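Local coordinates for protein phosphatidylinositol-specific phospholipase C (Listeria monocytogenes, PDB 2PLC) that is a bacterial member of the phosphatidylinositol-specific phospholipase C family, whose X domain is related to the TIM barrels, at residues H25-Y30 with Y51-A56; G84-I89 with N124-Y129. All blocks are in the same frame, centred on the assembly; numbering follows the deposited sequence.

Contact 1 of 2, residues H25-Y30 with Y51-A56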
loop_
_atom_site.group_PDB
_atom_site.type_symbol
_atom_site.label_atom_id
_atom_site.label_comp_id
_atom_site.label_asym_id
_atom_site.label_seq_id
_atom_site.Cartn_x
_atom_site.Cartn_y
_atom_site.Cartn_z
ATOM N N HIS A 25 4.682 -2.996 -3.405
ATOM C CA HIS A 25 5.694 -1.957 -3.282
ATOM C C HIS A 25 5.906 -1.393 -4.682
ATOM O O HIS A 25 6.006 -2.156 -5.646
ATOM C CB HIS A 25 6.997 -2.551 -2.738
ATOM C CG HIS A 25 8.188 -1.661 -2.902
ATOM N ND1 HIS A 25 9.266 -2.001 -3.691
ATOM C CD2 HIS A 25 8.474 -0.446 -2.380
ATOM C CE1 HIS A 25 10.165 -1.036 -3.647
ATOM N NE2 HIS A 25 9.709 -0.080 -2.858
ATOM N N ASP A 26 5.934 -0.065 -4.792
ATOM C CA ASP A 26 6.120 0.619 -6.074
ATOM C C ASP A 26 5.162 0.037 -7.119
ATOM O O ASP A 26 5.557 -0.424 -8.194
ATOM C CB ASP A 26 7.570 0.493 -6.532
ATOM C CG ASP A 26 8.030 1.677 -7.347
ATOM O OD1 ASP A 26 7.203 2.524 -7.762
ATOM O OD2 ASP A 26 9.249 1.755 -7.562
ATOM N N THR A 27 3.891 0.068 -6.749
ATOM C CA THR A 27 2.776 -0.434 -7.527
ATOM C C THR A 27 2.818 -0.257 -9.047
ATOM O O THR A 27 2.535 -1.201 -9.785
ATOM C CB THR A 27 1.478 0.195 -6.998
ATOM O OG1 THR A 27 1.380 -0.040 -5.582
ATOM C CG2 THR A 27 0.257 -0.390 -7.717
ATOM N N MET A 28 3.172 0.946 -9.500
ATOM C CA MET A 28 3.194 1.275 -10.927
ATOM C C MET A 28 4.415 0.877 -11.742
ATOM O O MET A 28 4.428 1.075 -12.955
ATOM C CB MET A 28 2.959 2.776 -11.125
ATOM C CG MET A 28 1.664 3.292 -10.533
ATOM S SD MET A 28 0.241 2.280 -10.984
ATOM C CE MET A 28 -0.113 2.887 -12.653
ATOM N N SER A 29 5.444 0.342 -11.092
ATOM C CA SER A 29 6.652 -0.044 -11.808
ATOM C C SER A 29 6.561 -1.399 -12.512
ATOM O O SER A 29 7.260 -2.354 -12.157
ATOM C CB SER A 29 7.862 -0.003 -10.880
ATOM O OG SER A 29 9.057 -0.146 -11.626
ATOM N N TYR A 30 5.666 -1.480 -13.489
ATOM C CA TYR A 30 5.478 -2.689 -14.293
ATOM C C TYR A 30 5.507 -2.275 -15.757
ATOM O O TYR A 30 5.320 -3.087 -16.657
ATOM C CB TYR A 30 4.156 -3.392 -13.968
ATOM C CG TYR A 30 2.934 -2.521 -14.107
ATOM C CD1 TYR A 30 2.292 -2.368 -15.341
ATOM C CD2 TYR A 30 2.416 -1.842 -13.001
ATOM C CE1 TYR A 30 1.165 -1.559 -15.466
ATOM C CE2 TYR A 30 1.289 -1.033 -13.113
ATOM C CZ TYR A 30 0.667 -0.895 -14.342
ATOM O OH TYR A 30 -0.463 -0.116 -14.435
ATOM N N TYR A 51 -4.891 -2.354 -12.223
ATOM C CA TYR A 51 -6.206 -2.961 -12.200
ATOM C C TYR A 51 -6.177 -4.457 -11.902
ATOM O O TYR A 51 -7.049 -4.972 -11.200
ATOM C CB TYR A 51 -6.933 -2.684 -13.509
ATOM C CG TYR A 51 -8.374 -3.083 -13.425
ATOM C CD1 TYR A 51 -9.270 -2.349 -12.645
ATOM C CD2 TYR A 51 -8.824 -4.256 -14.036
ATOM C CE1 TYR A 51 -10.590 -2.778 -12.461
ATOM C CE2 TYR A 51 -10.138 -4.703 -13.863
ATOM C CZ TYR A 51 -11.020 -3.963 -13.071
ATOM O OH TYR A 51 -12.322 -4.420 -12.873
ATOM N N GLN A 52 -5.178 -5.155 -12.433
ATOM C CA GLN A 52 -5.061 -6.588 -12.197
ATOM C C GLN A 52 -4.753 -6.874 -10.733
ATOM O O GLN A 52 -5.235 -7.860 -10.174
ATOM C CB GLN A 52 -3.968 -7.191 -13.071
ATOM C CG GLN A 52 -4.201 -7.028 -14.547
ATOM C CD GLN A 52 -3.187 -7.785 -15.363
ATOM O OE1 GLN A 52 -3.546 -8.594 -16.214
ATOM N NE2 GLN A 52 -1.905 -7.542 -15.097
ATOM N N GLN A 53 -3.932 -6.017 -10.129
ATOM C CA GLN A 53 -3.544 -6.159 -8.728
ATOM C C GLN A 53 -4.756 -6.021 -7.810
ATOM O O GLN A 53 -4.913 -6.783 -6.856
ATOM C CB GLN A 53 -2.503 -5.108 -8.358
ATOM C CG GLN A 53 -1.159 -5.277 -9.043
ATOM C CD GLN A 53 -0.190 -4.172 -8.676
ATOM O OE1 GLN A 53 -0.185 -3.694 -7.540
ATOM N NE2 GLN A 53 0.626 -3.747 -9.639
ATOM N N LEU A 54 -5.621 -5.060 -8.118
ATOM C CA LEU A 54 -6.824 -4.841 -7.322
ATOM C C LEU A 54 -7.736 -6.061 -7.408
ATOM O O LEU A 54 -8.213 -6.551 -6.389
ATOM C CB LEU A 54 -7.553 -3.575 -7.780
ATOM C CG LEU A 54 -6.783 -2.260 -7.603
ATOM C CD1 LEU A 54 -7.638 -1.084 -8.057
ATOM C CD2 LEU A 54 -6.367 -2.087 -6.152
ATOM N N GLU A 55 -7.948 -6.570 -8.617
ATOM C CA GLU A 55 -8.786 -7.753 -8.801
ATOM C C GLU A 55 -8.167 -8.999 -8.164
ATOM O O GLU A 55 -8.874 -9.953 -7.851
ATOM C CB GLU A 55 -9.050 -8.023 -10.284
ATOM C CG GLU A 55 -9.960 -7.015 -10.956
ATOM C CD GLU A 55 -10.743 -7.618 -12.117
ATOM O OE1 GLU A 55 -10.171 -8.442 -12.875
ATOM O OE2 GLU A 55 -11.939 -7.270 -12.263
ATOM N N ALA A 56 -6.845 -8.985 -7.989
ATOM C CA ALA A 56 -6.130 -10.101 -7.376
ATOM C C ALA A 56 -6.209 -10.056 -5.845
ATOM O O ALA A 56 -5.790 -10.996 -5.167
ATOM C CB ALA A 56 -4.677 -10.110 -7.830
#
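The side-chain nitrogen NE2 of Gln-53 bonds to the backbone oxygen of Thr-27, and it also bonds to the backbone oxygen of Met-48. Gln-53 NE2 lies 3.2 Å from Thr-27 O. The N-H...O angle is 160°, so the bond is nearly straight. The acceptor lies close to the plane of the amide. On the carbonyl side the approach is bent, with a C=O...N angle of 136° and the donor somewhat tilted from the carbonyl plane. Gln-53 OE1 takes part in a hydrogen bond with Thr-24 OG1, so both ends of this buried amide have partners, which should fix its rotation about the last torsion. The side chain gets there by running straight out from the helix. CG is anti to the carbonyl carbon (chi1 -67°), and the chain beyond it is extended.

The methyl of Thr-27 meets the amide at its oxygen end, with CG2 3.3 Å from Gln-53 OE1. CG2 stands anti to the backbone N, which turns the methyl to the amide. The same rotation puts OG1 on the N side, where it bonds to the backbone N of Asp-62 and to Thr-24 OG1. The ring of Tyr-30 packs beside this polar pair. Thr-27 O lies at its edge, in plane, and Tyr-30 CD2 is 4.3 Å from Gln-53 NE2.

Thr-27 is the second residue of a type I beta turn from Asp-26 to Ser-29, closed by Ser-29 N to Asp-26 O at 3.0 Å. Gln-53 therefore holds this turn from the side of helix 50-55. Through Thr-27 the turn is tied to strand 60-65. The contact thus joins the loop after strand 20-24 to the helix before strand 60-65, consistent with the alternating strands and helices of a TIM-like barrel.

Contact 2 of 2, residues G84-I89 with N124-Y129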
loop_
_atom_site.group_PDB
_atom_site.type_symbol
_atom_site.label_atom_id
_atom_site.label_comp_id
_atom_site.label_asym_id
_atom_site.label_seq_id
_atom_site.Cartn_x
_atom_site.Cartn_y
_atom_site.Cartn_z
ATOM N N GLY A 84 -4.875 9.038 -14.176
ATOM C CA GLY A 84 -5.140 7.701 -14.679
ATOM C C GLY A 84 -5.291 6.731 -13.527
ATOM O O GLY A 84 -6.207 5.901 -13.507
ATOM N N VAL A 85 -4.391 6.848 -12.555
ATOM C CA VAL A 85 -4.406 5.998 -11.366
ATOM C C VAL A 85 -5.712 6.202 -10.588
ATOM O O VAL A 85 -6.393 5.234 -10.247
ATOM C CB VAL A 85 -3.193 6.304 -10.449
ATOM C CG1 VAL A 85 -3.297 5.533 -9.148
ATOM C CG2 VAL A 85 -1.906 5.938 -11.159
ATOM N N LEU A 86 -6.067 7.461 -10.332
ATOM C CA LEU A 86 -7.291 7.780 -9.602
ATOM C C LEU A 86 -8.538 7.266 -10.299
ATOM O O LEU A 86 -9.452 6.771 -9.638
ATOM C CB LEU A 86 -7.408 9.288 -9.360
ATOM C CG LEU A 86 -6.359 9.857 -8.405
ATOM C CD1 LEU A 86 -6.590 11.343 -8.185
ATOM C CD2 LEU A 86 -6.407 9.106 -7.082
ATOM N N GLU A 87 -8.572 7.345 -11.629
ATOM C CA GLU A 87 -9.739 6.864 -12.362
ATOM C C GLU A 87 -9.855 5.351 -12.265
ATOM O O GLU A 87 -10.956 4.805 -12.175
ATOM C CB GLU A 87 -9.704 7.290 -13.827
ATOM C CG GLU A 87 -10.790 6.611 -14.641
ATOM C CD GLU A 87 -11.091 7.312 -15.928
ATOM O OE1 GLU A 87 -10.357 7.093 -16.912
ATOM O OE2 GLU A 87 -12.079 8.075 -15.953
ATOM N N THR A 88 -8.713 4.677 -12.277
ATOM C CA THR A 88 -8.690 3.230 -12.169
ATOM C C THR A 88 -9.173 2.802 -10.788
ATOM O O THR A 88 -10.056 1.956 -10.679
ATOM C CB THR A 88 -7.272 2.674 -12.416
ATOM O OG1 THR A 88 -6.836 3.030 -13.736
ATOM C CG2 THR A 88 -7.263 1.153 -12.278
ATOM N N ILE A 89 -8.602 3.397 -9.740
ATOM C CA ILE A 89 -8.973 3.073 -8.359
ATOM C C ILE A 89 -10.463 3.313 -8.148
ATOM O O ILE A 89 -11.181 2.476 -7.600
ATOM C CB ILE A 89 -8.238 3.963 -7.340
ATOM C CG1 ILE A 89 -6.733 3.958 -7.587
ATOM C CG2 ILE A 89 -8.552 3.496 -5.934
ATOM C CD1 ILE A 89 -6.135 2.590 -7.628
ATOM N N ASN A 124 -9.598 16.619 -5.019
ATOM C CA ASN A 124 -10.904 17.238 -4.794
ATOM C C ASN A 124 -11.976 16.770 -5.779
ATOM O O ASN A 124 -13.166 16.773 -5.463
ATOM C CB ASN A 124 -10.774 18.760 -4.843
ATOM C CG ASN A 124 -12.012 19.462 -4.342
ATOM O OD1 ASN A 124 -12.545 19.131 -3.279
ATOM N ND2 ASN A 124 -12.484 20.437 -5.107
ATOM N N ILE A 125 -11.550 16.381 -6.975
ATOM C CA ILE A 125 -12.463 15.890 -8.003
ATOM C C ILE A 125 -13.054 14.542 -7.588
ATOM O O ILE A 125 -14.195 14.217 -7.922
ATOM C CB ILE A 125 -11.719 15.733 -9.361
ATOM C CG1 ILE A 125 -11.283 17.102 -9.867
ATOM C CG2 ILE A 125 -12.584 15.050 -10.390
ATOM C CD1 ILE A 125 -12.376 18.150 -9.786
ATOM N N TYR A 126 -12.270 13.773 -6.839
ATOM C CA TYR A 126 -12.681 12.450 -6.384
ATOM C C TYR A 126 -12.897 12.381 -4.878
ATOM O O TYR A 126 -12.837 11.299 -4.296
ATOM C CB TYR A 126 -11.621 11.423 -6.788
ATOM C CG TYR A 126 -11.444 11.281 -8.281
ATOM C CD1 TYR A 126 -12.349 10.537 -9.037
ATOM C CD2 TYR A 126 -10.367 11.875 -8.936
ATOM C CE1 TYR A 126 -12.186 10.383 -10.406
ATOM C CE2 TYR A 126 -10.195 11.726 -10.309
ATOM C CZ TYR A 126 -11.108 10.976 -11.033
ATOM O OH TYR A 126 -10.939 10.793 -12.382
ATOM N N LYS A 127 -13.200 13.520 -4.259
ATOM C CA LYS A 127 -13.402 13.583 -2.812
ATOM C C LYS A 127 -14.430 12.607 -2.228
ATOM O O LYS A 127 -14.305 12.191 -1.075
ATOM C CB LYS A 127 -13.702 15.016 -2.367
ATOM C CG LYS A 127 -14.976 15.605 -2.925
ATOM C CD LYS A 127 -15.127 17.049 -2.474
ATOM C CE LYS A 127 -16.477 17.609 -2.879
ATOM N NZ LYS A 127 -17.600 16.845 -2.259
ATOM N N ASP A 128 -15.422 12.214 -3.021
ATOM C CA ASP A 128 -16.432 11.272 -2.542
ATOM C C ASP A 128 -15.864 9.867 -2.360
ATOM O O ASP A 128 -16.515 9.001 -1.772
ATOM C CB ASP A 128 -17.638 11.230 -3.488
ATOM C CG ASP A 128 -18.482 12.492 -3.422
ATOM O OD1 ASP A 128 -18.572 13.107 -2.336
ATOM O OD2 ASP A 128 -19.067 12.865 -4.460
ATOM N N TYR A 129 -14.652 9.645 -2.870
ATOM C CA TYR A 129 -13.994 8.344 -2.763
ATOM C C TYR A 129 -12.857 8.359 -1.748
ATOM O O TYR A 129 -12.107 7.390 -1.633
ATOM C CB TYR A 129 -13.474 7.883 -4.125
ATOM C CG TYR A 129 -14.566 7.537 -5.109
ATOM C CD1 TYR A 129 -15.134 6.265 -5.126
ATOM C CD2 TYR A 129 -15.032 8.483 -6.025
ATOM C CE1 TYR A 129 -16.142 5.937 -6.031
ATOM C CE2 TYR A 129 -16.042 8.168 -6.935
ATOM C CZ TYR A 129 -16.589 6.891 -6.932
ATOM O OH TYR A 129 -17.564 6.562 -7.847
HETATM O O HOH W 1 -12.887 9.275 -13.282
#
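The ring of Tyr-126 lies against the flank of Leu-86, and here the contact is tight. Leu-86 CB is 3.8 Å from Tyr-126 CE2. The tip of the leucine reaches the same ring side, with Leu-86 CD1 3.9 Å from Tyr-126 CD2. The two side chains cross obliquely. Tyr-126 CG is anti to its carbonyl carbon (chi1 -63°), which sends the ring out toward helix 82-95. Ile-125 CG2 sits over the rim of one ring face, 4.1 Å from the plane. Leu-86 is buried and also packs on Leu-122 and Ile-123 of helix 114-125, while Tyr-126 touches Thr-90.

Toward the phenol oxygen the fit becomes looser. Tyr-126 OH comes no nearer than 4.0 Å to Glu-87 CB, and Glu-87 is exposed. The polar ends do not meet directly. A water lies at the ring edge, in plane, 2.6 Å from Tyr-126 OH. It donates to Glu-87 OE2 at 3.0 Å, so it bridges the hydroxyl and the carboxylate.

Residues 127-129 form a short 3-10 segment, where Tyr-129 N bonds to Tyr-126 O at 2.8 Å. The chemistry is thus divided along one tyrosine: its ring carbons CD2 and CE2 join the apolar interface between helix 82-95 and the end of helix 114-125, while its hydroxyl reaches the carboxylate through water.

Overall arrangement
The chain leaves strand 20-24 into the loop of residues 25-30, passes through two short helices and returns on helix 50-55, where contact 1 closes its loop. It then builds strand 60-65 and enters helix 82-95, which opens contact 2. That loop closes just beyond helix 114-125, after strand 101-107. The two loops follow in series and neither nest nor cross. The centres of the two contacts lie about 16 Å apart, yet the contacts touch: Met-28 meets Val-85, Tyr-51 meets Thr-88 and Leu-54 meets Ile-89. Helix 82-95 therefore packs against contact 1 and carries half of contact 2, so this helix links the loop after strand 20-24 and helix 50-55 to the end of helix 114-125.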